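Local coordinates for protein CopC (Methylosinus trichosporium OB3b, PDB 5ICU) that binds copper(II) and probably serves as a periplasmic copper-binding protein in metal homeostasis, built on a cupredoxin-like beta fold, at residues A17-V22 and Y91-D96; L24-G29 and F77-S82; I37-S42 and L61-P66. All blocks are in the same frame, centred on the assembly; numbering follows the deposited sequence.

Interaction 1 of 3, residues A17-V22 and Y91-D96; sequences ASPKLV and YEFTVD
P19 meets F93 and V95 through apolar contacts. Its ring carbon CG lies 4.0 Å from F93 CE2, and the two side chains meet obliquely. CD of the same proline reaches V95 CG2 at 4.2 Å. The two methyls of V95 divide the work. CG1, anti to the backbone N (chi1 179°), sits 4.0 Å from S18 N and packs on the backbone of A17 and S18, while CG2 turns to the proline. An alanine in place of P19 would lack CG and CD, and would probably leave a gap beside F93 CE2 and V95 CG2.

Farther along, V22 and Y91 reach toward each other. V22 CG1 lies 3.7 Å from Y91 OH, a van der Waals contact; the hydroxyl has a weak hydrogen bond with the carbonyl of P9.

No hydrogen bond joins the two segments. The polar ends have partners outside them: S18 OG bonds to the backbone N of L68, and D96 OD1 to H14 ND1.

Strand 21-26 and strand 86-95 belong to different sheets, and the loop before the first closes over the end of the second. Such apolar packing between two sheets is that of a beta sandwich, here of the CopC family.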
ATOM      1  N   ALA A  17       5.016   1.961 -14.743  1.00 11.70           N
ATOM      2  CA  ALA A  17       6.229   1.343 -14.266  1.00 11.23           C
ATOM      3  C   ALA A  17       6.047   0.944 -12.821  1.00 10.77           C
ATOM      4  O   ALA A  17       5.093   1.390 -12.181  1.00 10.38           O
ATOM      5  CB  ALA A  17       7.381   2.302 -14.388  1.00 11.86           C
ATOM      6  N   SER A  18       6.958   0.127 -12.301  1.00 10.39           N
ATOM      7  CA  SER A  18       6.841  -0.342 -10.929  1.00 10.15           C
ATOM      8  C   SER A  18       6.872   0.869  -9.986  1.00 10.37           C
ATOM      9  O   SER A  18       7.750   1.702 -10.118  1.00 10.81           O
ATOM     10  CB  SER A  18       8.019  -1.249 -10.599  1.00 10.24           C
ATOM     11  OG  SER A  18       7.834  -1.802  -9.305  1.00 10.13           O
ATOM     12  N   PRO A  19       5.925   0.946  -9.032  1.00 10.83           N
ATOM     13  CA  PRO A  19       5.935   2.082  -8.086  1.00 11.41           C
ATOM     14  C   PRO A  19       7.083   1.939  -7.095  1.00 11.71           C
ATOM     15  O   PRO A  19       7.277   0.857  -6.557  1.00 12.37           O
ATOM     16  CB  PRO A  19       4.581   1.945  -7.391  1.00 11.42           C
ATOM     17  CG  PRO A  19       4.301   0.503  -7.412  1.00 11.19           C
ATOM     18  CD  PRO A  19       4.832  -0.001  -8.729  1.00 10.78           C
ATOM     19  N   LYS A  20       7.798   3.002  -6.805  1.00 12.47           N
ATOM     20  CA  LYS A  20       8.882   2.906  -5.830  1.00 13.42           C
ATOM     21  C   LYS A  20       8.336   2.654  -4.424  1.00 12.35           C
ATOM     22  O   LYS A  20       8.938   1.942  -3.622  1.00 12.20           O
ATOM     23  CB  LYS A  20       9.696   4.168  -5.850  1.00 15.43           C
ATOM     24  CG  LYS A  20      10.407   4.375  -7.183  1.00 18.02           C
ATOM     25  CD  LYS A  20      11.362   5.552  -7.096  1.00 21.52           C
ATOM     26  CE  LYS A  20      12.073   5.788  -8.427  1.00 24.12           C
ATOM     27  NZ  LYS A  20      13.379   6.487  -8.276  1.00 26.64           N
ATOM     28  N   LEU A  21       7.169   3.195  -4.152  1.00 12.34           N
ATOM     29  CA  LEU A  21       6.510   2.901  -2.904  1.00 12.31           C
ATOM     30  C   LEU A  21       5.026   2.984  -3.034  1.00 11.02           C
ATOM     31  O   LEU A  21       4.476   3.482  -4.033  1.00 10.95           O
ATOM     32  CB  LEU A  21       7.054   3.727  -1.758  1.00 14.36           C
ATOM     33  CG  LEU A  21       7.041   5.192  -1.975  1.00 15.52           C
ATOM     34  CD1 LEU A  21       5.650   5.702  -1.921  1.00 16.39           C
ATOM     35  CD2 LEU A  21       7.861   5.999  -0.967  1.00 16.86           C
ATOM     36  N   VAL A  22       4.370   2.400  -2.035  1.00  9.88           N
ATOM     37  CA  VAL A  22       2.936   2.521  -1.820  1.00  9.57           C
ATOM     38  C   VAL A  22       2.768   3.553  -0.727  1.00  9.14           C
ATOM     39  O   VAL A  22       3.424   3.440   0.319  1.00  8.56           O
ATOM     40  CB  VAL A  22       2.318   1.187  -1.399  1.00  9.81           C
ATOM     41  CG1 VAL A  22       0.869   1.357  -0.929  1.00 10.10           C
ATOM     42  CG2 VAL A  22       2.393   0.190  -2.520  1.00 10.06           C
ATOM     43  N   TYR A  91      -6.930  -3.182  -1.907  1.00  5.27           N
ATOM     44  CA  TYR A  91      -7.308  -2.770  -3.264  1.00  5.68           C
ATOM     45  C   TYR A  91      -6.321  -3.297  -4.278  1.00  6.06           C
ATOM     46  O   TYR A  91      -5.237  -3.697  -3.903  1.00  5.69           O
ATOM     47  CB  TYR A  91      -7.420  -1.243  -3.359  1.00  5.92           C
ATOM     48  CG  TYR A  91      -6.092  -0.501  -3.142  1.00  6.07           C
ATOM     49  CD1 TYR A  91      -5.213  -0.262  -4.207  1.00  6.25           C
ATOM     50  CD2 TYR A  91      -5.702  -0.016  -1.889  1.00  6.22           C
ATOM     51  CE1 TYR A  91      -3.996   0.391  -3.996  1.00  6.52           C
ATOM     52  CE2 TYR A  91      -4.518   0.634  -1.691  1.00  6.66           C
ATOM     53  CZ  TYR A  91      -3.664   0.858  -2.751  1.00  6.63           C
ATOM     54  OH  TYR A  91      -2.480   1.536  -2.566  1.00  7.64           O
ATOM     55  N   GLU A  92      -6.710  -3.282  -5.544  1.00  7.22           N
ATOM     56  CA  GLU A  92      -5.889  -3.803  -6.619  1.00  8.25           C
ATOM     57  C   GLU A  92      -5.296  -2.664  -7.430  1.00  8.34           C
ATOM     58  O   GLU A  92      -5.885  -1.593  -7.531  1.00  8.76           O
ATOM     59  CB  GLU A  92      -6.737  -4.713  -7.504  1.00  9.34           C
ATOM     60  CG  GLU A  92      -6.031  -5.413  -8.656  1.00 10.70           C
ATOM     61  CD  GLU A  92      -6.103  -4.718 -10.005  0.50 11.53           C
ATOM     62  OE1 GLU A  92      -6.962  -3.839 -10.244  0.50 12.95           O
ATOM     63  OE2 GLU A  92      -5.280  -5.062 -10.864  0.50 12.09           O
ATOM     64  N   PHE A  93      -4.124  -2.908  -8.014  1.00  8.26           N
ATOM     65  CA  PHE A  93      -3.583  -2.010  -9.061  1.00  8.51           C
ATOM     66  C   PHE A  93      -2.800  -2.858 -10.033  1.00  8.68           C
ATOM     67  O   PHE A  93      -2.466  -3.977  -9.737  1.00  8.78           O
ATOM     68  CB  PHE A  93      -2.754  -0.860  -8.501  1.00  8.55           C
ATOM     69  CG  PHE A  93      -1.410  -1.265  -7.995  1.00  8.43           C
ATOM     70  CD1 PHE A  93      -1.246  -1.722  -6.722  1.00  8.54           C
ATOM     71  CD2 PHE A  93      -0.277  -1.183  -8.821  1.00  8.79           C
ATOM     72  CE1 PHE A  93      -0.005  -2.086  -6.250  1.00  8.44           C
ATOM     73  CE2 PHE A  93       0.957  -1.547  -8.361  1.00  8.60           C
ATOM     74  CZ  PHE A  93       1.120  -2.006  -7.076  1.00  8.67           C
ATOM     75  N   THR A  94      -2.536  -2.293 -11.213  1.00  8.93           N
ATOM     76  CA  THR A  94      -1.820  -3.006 -12.270  1.00  8.98           C
ATOM     77  C   THR A  94      -0.602  -2.238 -12.716  1.00  8.56           C
ATOM     78  O   THR A  94      -0.659  -1.016 -12.891  1.00  8.61           O
ATOM     79  CB  THR A  94      -2.746  -3.244 -13.470  1.00  9.59           C
ATOM     80  OG1 THR A  94      -3.876  -4.045 -13.069  1.00 10.59           O
ATOM     81  CG2 THR A  94      -1.988  -4.003 -14.556  1.00 10.10           C
ATOM     82  N   VAL A  95       0.508  -2.972 -12.833  1.00  8.19           N
ATOM     83  CA  VAL A  95       1.747  -2.463 -13.460  1.00  8.29           C
ATOM     84  C   VAL A  95       1.671  -2.854 -14.916  1.00  8.32           C
ATOM     85  O   VAL A  95       1.698  -4.023 -15.254  1.00  8.19           O
ATOM     86  CB  VAL A  95       2.993  -3.057 -12.792  1.00  8.19           C
ATOM     87  CG1 VAL A  95       4.259  -2.553 -13.456  1.00  8.55           C
ATOM     88  CG2 VAL A  95       3.013  -2.712 -11.296  1.00  8.20           C
ATOM     89  N   ASP A  96       1.525  -1.846 -15.762  1.00  8.46           N
ATOM     90  CA  ASP A  96       1.562  -2.039 -17.220  1.00  8.67           C
ATOM     91  C   ASP A  96       3.002  -2.097 -17.746  1.00  8.22           C
ATOM     92  O   ASP A  96       3.894  -1.532 -17.160  1.00  8.26           O
ATOM     93  CB  ASP A  96       0.899  -0.846 -17.924  1.00  9.62           C
ATOM     94  CG  ASP A  96      -0.585  -0.711 -17.720  1.00 10.66           C
ATOM     95  OD1 ASP A  96      -1.228  -1.700 -17.371  1.00 11.35           O
ATOM     96  OD2 ASP A  96      -1.080   0.418 -17.976  1.00 11.75           O
TER

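Interaction 2 of 3, residues L24-G29 and F77-S82; sequences LRFGGG and FRVLSS
F26 points the edge of its ring at the face of F77. The pair is an offset edge-to-face stack, with centroids 5.8 Å apart and planes at 72°. The leading atom is F26 CE2, 3.9 Å from F77 CE2, and F77 CD2 lies in the plane of the F26 ring. The first torsion of F77 (chi1 57°) presents one side of its ring to the facing strand, and F26 CE2 and L24 CD1 both approach from that side.

L24 sits nearer the start of the ring. Its methyl CD1 lies 3.9 Å from F77 CD1 and also touches CB and CG of that residue, so it lodges where the ring joins the chain. V79 faces F26 from across the contact. Its CG1 meets F26 CZ at 3.8 Å, and both its methyls lie close to F26 CE2. The F26 tip thus lodges in the angle between F77 and the fork of V79.

These residues project from the two facing sheets of the CopC beta sandwich. The axes of strands 24-26 and 77-80 pass 10.9 Å apart at -43°, and the large side chains fill the interval. L4 of strand 4-8 also packs on L24 and F77.

Beyond the strands the backbones close in. S82 N donates to G29 O over 2.8 Å, from above the carbonyl plane. S81 CA adds a CA-H...O contact to G29 O at 3.4 Å. G29 leaves space for S82 OG; a CB at G29 would clash with it. S81 OG bonds to H85 O and S2 N, beside the copper site.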
ATOM      1  N   LEU A  24      -0.124   5.484   1.629  1.00  8.05           N
ATOM      2  CA  LEU A  24      -1.505   5.481   2.092  1.00  7.84           C
ATOM      3  C   LEU A  24      -1.750   6.635   3.026  1.00  8.05           C
ATOM      4  O   LEU A  24      -0.892   6.938   3.859  1.00  8.24           O
ATOM      5  CB  LEU A  24      -1.771   4.169   2.831  1.00  7.39           C
ATOM      6  CG  LEU A  24      -1.511   2.851   2.110  1.00  7.19           C
ATOM      7  CD1 LEU A  24      -1.925   1.680   2.989  1.00  7.04           C
ATOM      8  CD2 LEU A  24      -2.240   2.756   0.797  1.00  7.24           C
ATOM      9  N   ARG A  25      -2.908   7.282   2.912  1.00  7.96           N
ATOM     10  CA  ARG A  25      -3.310   8.357   3.823  1.00  8.57           C
ATOM     11  C   ARG A  25      -4.666   8.007   4.375  1.00  7.85           C
ATOM     12  O   ARG A  25      -5.566   7.537   3.645  1.00  7.63           O
ATOM     13  CB  ARG A  25      -3.348   9.706   3.092  1.00 10.14           C
ATOM     14  CG  ARG A  25      -3.781  10.847   3.968  1.00 12.21           C
ATOM     15  CD  ARG A  25      -3.437  12.203   3.406  1.00 14.62           C
ATOM     16  NE  ARG A  25      -4.119  12.466   2.154  1.00 17.50           N
ATOM     17  CZ  ARG A  25      -5.363  12.958   2.034  1.00 19.71           C
ATOM     18  NH1 ARG A  25      -6.098  13.261   3.107  1.00 20.82           N
ATOM     19  NH2 ARG A  25      -5.874  13.179   0.819  1.00 22.02           N
ATOM     20  N   PHE A  26      -4.815   8.219   5.682  1.00  7.39           N
ATOM     21  CA  PHE A  26      -5.984   7.826   6.458  1.00  7.16           C
ATOM     22  C   PHE A  26      -6.714   9.055   6.970  1.00  7.30           C
ATOM     23  O   PHE A  26      -6.159  10.155   7.007  1.00  7.78           O
ATOM     24  CB  PHE A  26      -5.575   6.868   7.578  1.00  6.88           C
ATOM     25  CG  PHE A  26      -4.915   5.617   7.085  1.00  6.58           C
ATOM     26  CD1 PHE A  26      -3.558   5.577   6.833  1.00  6.62           C
ATOM     27  CD2 PHE A  26      -5.660   4.494   6.804  1.00  6.46           C
ATOM     28  CE1 PHE A  26      -2.951   4.436   6.323  1.00  6.54           C
ATOM     29  CE2 PHE A  26      -5.067   3.370   6.287  1.00  6.30           C
ATOM     30  CZ  PHE A  26      -3.710   3.352   6.033  1.00  6.35           C
ATOM     31  N   GLY A  27      -7.937   8.845   7.436  1.00  7.41           N
ATOM     32  CA  GLY A  27      -8.748   9.910   7.982  1.00  7.87           C
ATOM     33  C   GLY A  27      -8.441  10.335   9.391  1.00  8.03           C
ATOM     34  O   GLY A  27      -9.037  11.320   9.890  1.00  9.44           O
ATOM     35  N   GLY A  28      -7.557   9.624  10.051  1.00  7.61           N
ATOM     36  CA  GLY A  28      -7.102   9.940  11.413  1.00  7.63           C
ATOM     37  C   GLY A  28      -5.723   9.338  11.542  1.00  7.37           C
ATOM     38  O   GLY A  28      -5.182   8.696  10.609  1.00  7.25           O
ATOM     39  N   GLY A  29      -5.109   9.527  12.708  1.00  7.18           N
ATOM     40  CA  GLY A  29      -3.753   9.008  12.943  1.00  7.07           C
ATOM     41  C   GLY A  29      -3.735   7.486  12.896  1.00  6.75           C
ATOM     42  O   GLY A  29      -4.684   6.813  13.279  1.00  6.40           O
ATOM     43  N   PHE A  77      -3.910  -3.854   3.854  1.00  4.98           N
ATOM     44  CA  PHE A  77      -3.412  -3.102   5.011  1.00  4.84           C
ATOM     45  C   PHE A  77      -4.224  -3.418   6.235  1.00  4.72           C
ATOM     46  O   PHE A  77      -5.405  -3.656   6.147  1.00  4.70           O
ATOM     47  CB  PHE A  77      -3.304  -1.603   4.742  1.00  4.91           C
ATOM     48  CG  PHE A  77      -4.587  -0.974   4.311  1.00  4.96           C
ATOM     49  CD1 PHE A  77      -4.902  -0.907   2.956  1.00  4.96           C
ATOM     50  CD2 PHE A  77      -5.521  -0.444   5.216  1.00  5.06           C
ATOM     51  CE1 PHE A  77      -6.086  -0.370   2.514  1.00  5.17           C
ATOM     52  CE2 PHE A  77      -6.711   0.117   4.768  1.00  5.17           C
ATOM     53  CZ  PHE A  77      -6.996   0.118   3.423  1.00  5.19           C
ATOM     54  N   ARG A  78      -3.549  -3.363   7.386  1.00  4.67           N
ATOM     55  CA  ARG A  78      -4.212  -3.598   8.643  1.00  5.01           C
ATOM     56  C   ARG A  78      -3.529  -2.683   9.646  1.00  4.92           C
ATOM     57  O   ARG A  78      -2.363  -2.923  10.017  1.00  5.09           O
ATOM     58  CB  ARG A  78      -4.060  -5.059   8.993  1.00  5.20           C
ATOM     59  CG  ARG A  78      -5.007  -5.513  10.178  1.00  5.47           C
ATOM     60  CD  ARG A  78      -5.116  -7.027  10.299  1.00  5.77           C
ATOM     61  NE  ARG A  78      -5.968  -7.415  11.432  1.00  6.12           N
ATOM     62  CZ  ARG A  78      -5.589  -7.467  12.707  1.00  6.27           C
ATOM     63  NH1 ARG A  78      -4.362  -7.176  13.066  1.00  6.34           N
ATOM     64  NH2 ARG A  78      -6.469  -7.811  13.652  1.00  6.61           N
ATOM     65  N   VAL A  79      -4.201  -1.590  10.002  1.00  5.16           N
ATOM     66  CA  VAL A  79      -3.584  -0.508  10.741  1.00  5.30           C
ATOM     67  C   VAL A  79      -4.209  -0.375  12.106  1.00  5.17           C
ATOM     68  O   VAL A  79      -5.391  -0.676  12.285  1.00  5.09           O
ATOM     69  CB  VAL A  79      -3.662   0.841   9.962  1.00  5.67           C
ATOM     70  CG1 VAL A  79      -3.004   0.690   8.588  1.00  5.86           C
ATOM     71  CG2 VAL A  79      -5.090   1.351   9.818  1.00  5.70           C
ATOM     72  N   LEU A  80      -3.402   0.114  13.043  1.00  5.32           N
ATOM     73  CA  LEU A  80      -3.920   0.484  14.383  1.00  5.58           C
ATOM     74  C   LEU A  80      -4.136   1.982  14.406  1.00  5.86           C
ATOM     75  O   LEU A  80      -3.199   2.742  14.284  1.00  6.24           O
ATOM     76  CB  LEU A  80      -2.951   0.037  15.488  1.00  5.71           C
ATOM     77  CG  LEU A  80      -3.466   0.348  16.909  1.00  6.08           C
ATOM     78  CD1 LEU A  80      -4.751  -0.324  17.232  1.00  6.46           C
ATOM     79  CD2 LEU A  80      -2.402   0.023  17.898  1.00  6.47           C
ATOM     80  N   SER A  81      -5.396   2.386  14.507  1.00  6.06           N
ATOM     81  CA  SER A  81      -5.749   3.815  14.557  1.00  6.70           C
ATOM     82  C   SER A  81      -5.338   4.420  15.882  1.00  7.65           C
ATOM     83  O   SER A  81      -5.253   3.739  16.892  1.00  7.81           O
ATOM     84  CB  SER A  81      -7.252   3.988  14.393  1.00  6.73           C
ATOM     85  OG  SER A  81      -7.775   3.323  13.244  1.00  6.74           O
ATOM     86  N   SER A  82      -5.152   5.736  15.874  1.00  8.66           N
ATOM     87  CA  SER A  82      -4.735   6.430  17.095  1.00  9.97           C
ATOM     88  C   SER A  82      -5.831   6.367  18.134  1.00 10.75           C
ATOM     89  O   SER A  82      -5.513   6.523  19.334  1.00 12.04           O
ATOM     90  CB  SER A  82      -4.293   7.859  16.788  1.00 10.38           C
ATOM     91  OG  SER A  82      -3.142   7.858  15.943  1.00 11.23           O
TER

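Interaction 3 of 3, residues I37-S42 and L61-P66; sequences ISILDS and LTLDAP
The interior of the beta sandwich is built here from strands 36-40 and 60-64, one from each sheet. The axes of their parts 37-40 and 61-64 approach to 8.1 Å and cross at -41°. I37 and L63 form the main pair, and their side chains run antiparallel alongside each other. The methyl L63 CD2 lies 3.8 Å from I37 CG2 and is also close to I37 CB. It comes 3.6 Å from I37 O, where a methyl rests against a carbonyl oxygen. L63 has CG anti to the backbone N (chi1 174°), and this sends CD2 across to the facing strand.

The two branches of I37 do different jobs. CG2 meets L63, while the longer arm ends in CD1, which lies 3.9 Å from L61 CB and near L63 CB. The I37 and L61 side chains meet at an angle.

I39, two residues on, uses its other branch. Its CG1 is 4.1 Å from L63 CD2, so this one methyl touches both isoleucines. Its CD1 goes on to A65 CB, at 4.0 Å. The short alanine lies just past the strand and touches the tip of I39.

Neighbours add further apolar groups. V75 and L24 pack on I37, and Y73 and V22 on I39.

Backbone hydrogen bonds run within each sheet, as between I37 and G50, S38 and K76, and V22 and L63. The contact itself is made by apolar aliphatic groups at van der Waals distance. With no hydrogen bond or charge pair across, the two segments are joined by apolar packing alone.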
ATOM      1  N   ILE A  37       1.282  -3.128   5.940  1.00  5.34           N
ATOM      2  CA  ILE A  37       0.888  -3.036   4.544  1.00  5.31           C
ATOM      3  C   ILE A  37       1.587  -4.208   3.872  1.00  5.34           C
ATOM      4  O   ILE A  37       2.780  -4.434   4.093  1.00  5.75           O
ATOM      5  CB  ILE A  37       1.330  -1.712   3.879  1.00  5.47           C
ATOM      6  CG1 ILE A  37       0.914  -0.504   4.711  1.00  5.73           C
ATOM      7  CG2 ILE A  37       0.762  -1.632   2.471  1.00  5.51           C
ATOM      8  CD1 ILE A  37       1.533   0.801   4.276  1.00  6.25           C
ATOM      9  N   SER A  38       0.853  -4.873   2.992  1.00  5.38           N
ATOM     10  CA  SER A  38       1.404  -5.981   2.218  1.00  5.57           C
ATOM     11  C   SER A  38       1.064  -5.813   0.751  1.00  5.61           C
ATOM     12  O   SER A  38      -0.002  -5.331   0.404  1.00  5.76           O
ATOM     13  CB  SER A  38       0.813  -7.328   2.634  1.00  5.77           C
ATOM     14  OG  SER A  38       1.071  -7.592   3.998  1.00  6.41           O
ATOM     15  N   ILE A  39       1.971  -6.230  -0.129  1.00  5.77           N
ATOM     16  CA  ILE A  39       1.674  -6.379  -1.545  1.00  6.14           C
ATOM     17  C   ILE A  39       1.644  -7.833  -1.876  1.00  6.17           C
ATOM     18  O   ILE A  39       2.584  -8.576  -1.556  1.00  6.35           O
ATOM     19  CB  ILE A  39       2.750  -5.673  -2.407  1.00  6.35           C
ATOM     20  CG1 ILE A  39       2.827  -4.171  -2.069  1.00  6.58           C
ATOM     21  CG2 ILE A  39       2.492  -5.892  -3.893  1.00  6.57           C
ATOM     22  CD1 ILE A  39       3.941  -3.442  -2.775  1.00  7.02           C
ATOM     23  N   LEU A  40       0.557  -8.245  -2.522  1.00  6.41           N
ATOM     24  CA  LEU A  40       0.340  -9.627  -3.004  1.00  6.97           C
ATOM     25  C   LEU A  40       0.396  -9.624  -4.503  1.00  7.19           C
ATOM     26  O   LEU A  40      -0.085  -8.707  -5.132  1.00  7.23           O
ATOM     27  CB  LEU A  40      -1.043 -10.163  -2.567  1.00  7.29           C
ATOM     28  CG  LEU A  40      -1.386 -10.070  -1.111  1.00  7.77           C
ATOM     29  CD1 LEU A  40      -2.771 -10.683  -0.895  1.00  8.04           C
ATOM     30  CD2 LEU A  40      -0.342 -10.703  -0.206  1.00  8.14           C
ATOM     31  N   ASP A  41       1.016 -10.636  -5.088  1.00  7.62           N
ATOM     32  CA  ASP A  41       0.980 -10.780  -6.553  1.00  8.31           C
ATOM     33  C   ASP A  41      -0.311 -11.407  -7.034  1.00  8.78           C
ATOM     34  O   ASP A  41      -1.218 -11.631  -6.234  1.00  8.49           O
ATOM     35  CB  ASP A  41       2.254 -11.505  -7.059  1.00  9.06           C
ATOM     36  CG  ASP A  41       2.242 -13.007  -6.863  1.00  9.83           C
ATOM     37  OD1 ASP A  41       1.229 -13.583  -6.519  1.00  9.94           O
ATOM     38  OD2 ASP A  41       3.324 -13.642  -7.070  1.00 12.32           O
ATOM     39  N   SER A  42      -0.424 -11.633  -8.339  1.00  9.65           N
ATOM     40  CA  SER A  42      -1.664 -12.068  -8.925  1.00 10.49           C
ATOM     41  C   SER A  42      -2.059 -13.472  -8.576  1.00 11.03           C
ATOM     42  O   SER A  42      -3.158 -13.876  -8.896  1.00 10.51           O
ATOM     43  CB  SER A  42      -1.602 -11.911 -10.449  1.00 11.30           C
ATOM     44  OG  SER A  42      -0.669 -12.781 -11.020  1.00 12.60           O
ATOM     45  N   LEU A  61       1.173   6.483   5.873  1.00  8.09           N
ATOM     46  CA  LEU A  61       2.118   5.370   5.930  1.00  8.07           C
ATOM     47  C   LEU A  61       2.687   5.174   4.570  1.00  8.23           C
ATOM     48  O   LEU A  61       1.993   5.378   3.554  1.00  8.42           O
ATOM     49  CB  LEU A  61       1.456   4.064   6.360  1.00  7.94           C
ATOM     50  CG  LEU A  61       0.943   3.977   7.785  1.00  8.19           C
ATOM     51  CD1 LEU A  61       0.195   2.693   7.920  1.00  8.22           C
ATOM     52  CD2 LEU A  61       2.070   4.096   8.800  1.00  8.24           C
ATOM     53  N   THR A  62       3.916   4.662   4.521  1.00  8.14           N
ATOM     54  CA  THR A  62       4.498   4.225   3.238  1.00  8.66           C
ATOM     55  C   THR A  62       5.099   2.829   3.339  1.00  8.52           C
ATOM     56  O   THR A  62       5.427   2.343   4.450  1.00  8.33           O
ATOM     57  CB  THR A  62       5.566   5.197   2.714  1.00  9.22           C
ATOM     58  OG1 THR A  62       6.668   5.221   3.610  1.00  9.89           O
ATOM     59  CG2 THR A  62       5.037   6.599   2.494  1.00  9.53           C
ATOM     60  N   LEU A  63       5.187   2.157   2.181  1.00  8.95           N
ATOM     61  CA  LEU A  63       5.860   0.866   2.089  1.00  9.66           C
ATOM     62  C   LEU A  63       6.770   0.933   0.856  1.00 10.14           C
ATOM     63  O   LEU A  63       6.273   1.163  -0.253  1.00 10.18           O
ATOM     64  CB  LEU A  63       4.831  -0.246   1.930  1.00  9.84           C
ATOM     65  CG  LEU A  63       5.434  -1.647   1.665  1.00 10.56           C
ATOM     66  CD1 LEU A  63       6.316  -2.081   2.811  1.00 11.14           C
ATOM     67  CD2 LEU A  63       4.290  -2.587   1.395  1.00 10.90           C
ATOM     68  N   ASP A  64       8.067   0.671   1.052  1.00 11.15           N
ATOM     69  CA  ASP A  64       9.003   0.600  -0.091  1.00 13.00           C
ATOM     70  C   ASP A  64       8.785  -0.705  -0.825  1.00 12.04           C
ATOM     71  O   ASP A  64       8.782  -1.779  -0.217  1.00 12.85           O
ATOM     72  CB  ASP A  64      10.409   0.693   0.421  1.00 15.46           C
ATOM     73  CG  ASP A  64      10.759   2.081   0.900  1.00 18.38           C
ATOM     74  OD1 ASP A  64      10.026   3.062   0.610  1.00 22.79           O
ATOM     75  OD2 ASP A  64      11.796   2.197   1.573  1.00 24.02           O
ATOM     76  N   ALA A  65       8.541  -0.632  -2.124  1.00 11.32           N
ATOM     77  CA  ALA A  65       8.300  -1.841  -2.919  1.00 10.77           C
ATOM     78  C   ALA A  65       9.590  -2.282  -3.591  1.00 10.84           C
ATOM     79  O   ALA A  65      10.325  -1.459  -4.108  1.00 11.22           O
ATOM     80  CB  ALA A  65       7.240  -1.593  -3.966  1.00 10.71           C
ATOM     81  N   PRO A  66       9.802  -3.579  -3.694  1.00 10.35           N
ATOM     82  CA  PRO A  66      10.817  -4.056  -4.659  1.00 10.61           C
ATOM     83  C   PRO A  66      10.312  -3.853  -6.065  1.00 10.59           C
ATOM     84  O   PRO A  66       9.185  -3.423  -6.295  1.00 10.31           O
ATOM     85  CB  PRO A  66      10.898  -5.551  -4.359  1.00 10.74           C
ATOM     86  CG  PRO A  66       9.495  -5.880  -3.946  1.00 10.73           C
ATOM     87  CD  PRO A  66       8.959  -4.685  -3.192  1.00 10.65           C
TER

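How the interactions relate
All three interactions join the two sheets of one sandwich. Interactions 1 and 2 both use strand 21-26, with centres about 20 Å apart on opposite sides of the chain's centre. They meet where Y91 OH lies 3.6 Å from L24 CD2. Interaction 3 lies about 9 Å from interaction 1 and 16 Å from interaction 2, between centres. Strand 60-64 pairs with strand 21-26: V22 O and L63 N are 2.9 Å apart, as are L24 N and L61 O, both probable hydrogen bonds. L24 CD1 also packs on I37 CD1 at 3.8 Å. The loop end of interaction 2 reaches toward the copper ion of H1, D83 and H85, with the S81 side chain about 5 Å from the metal.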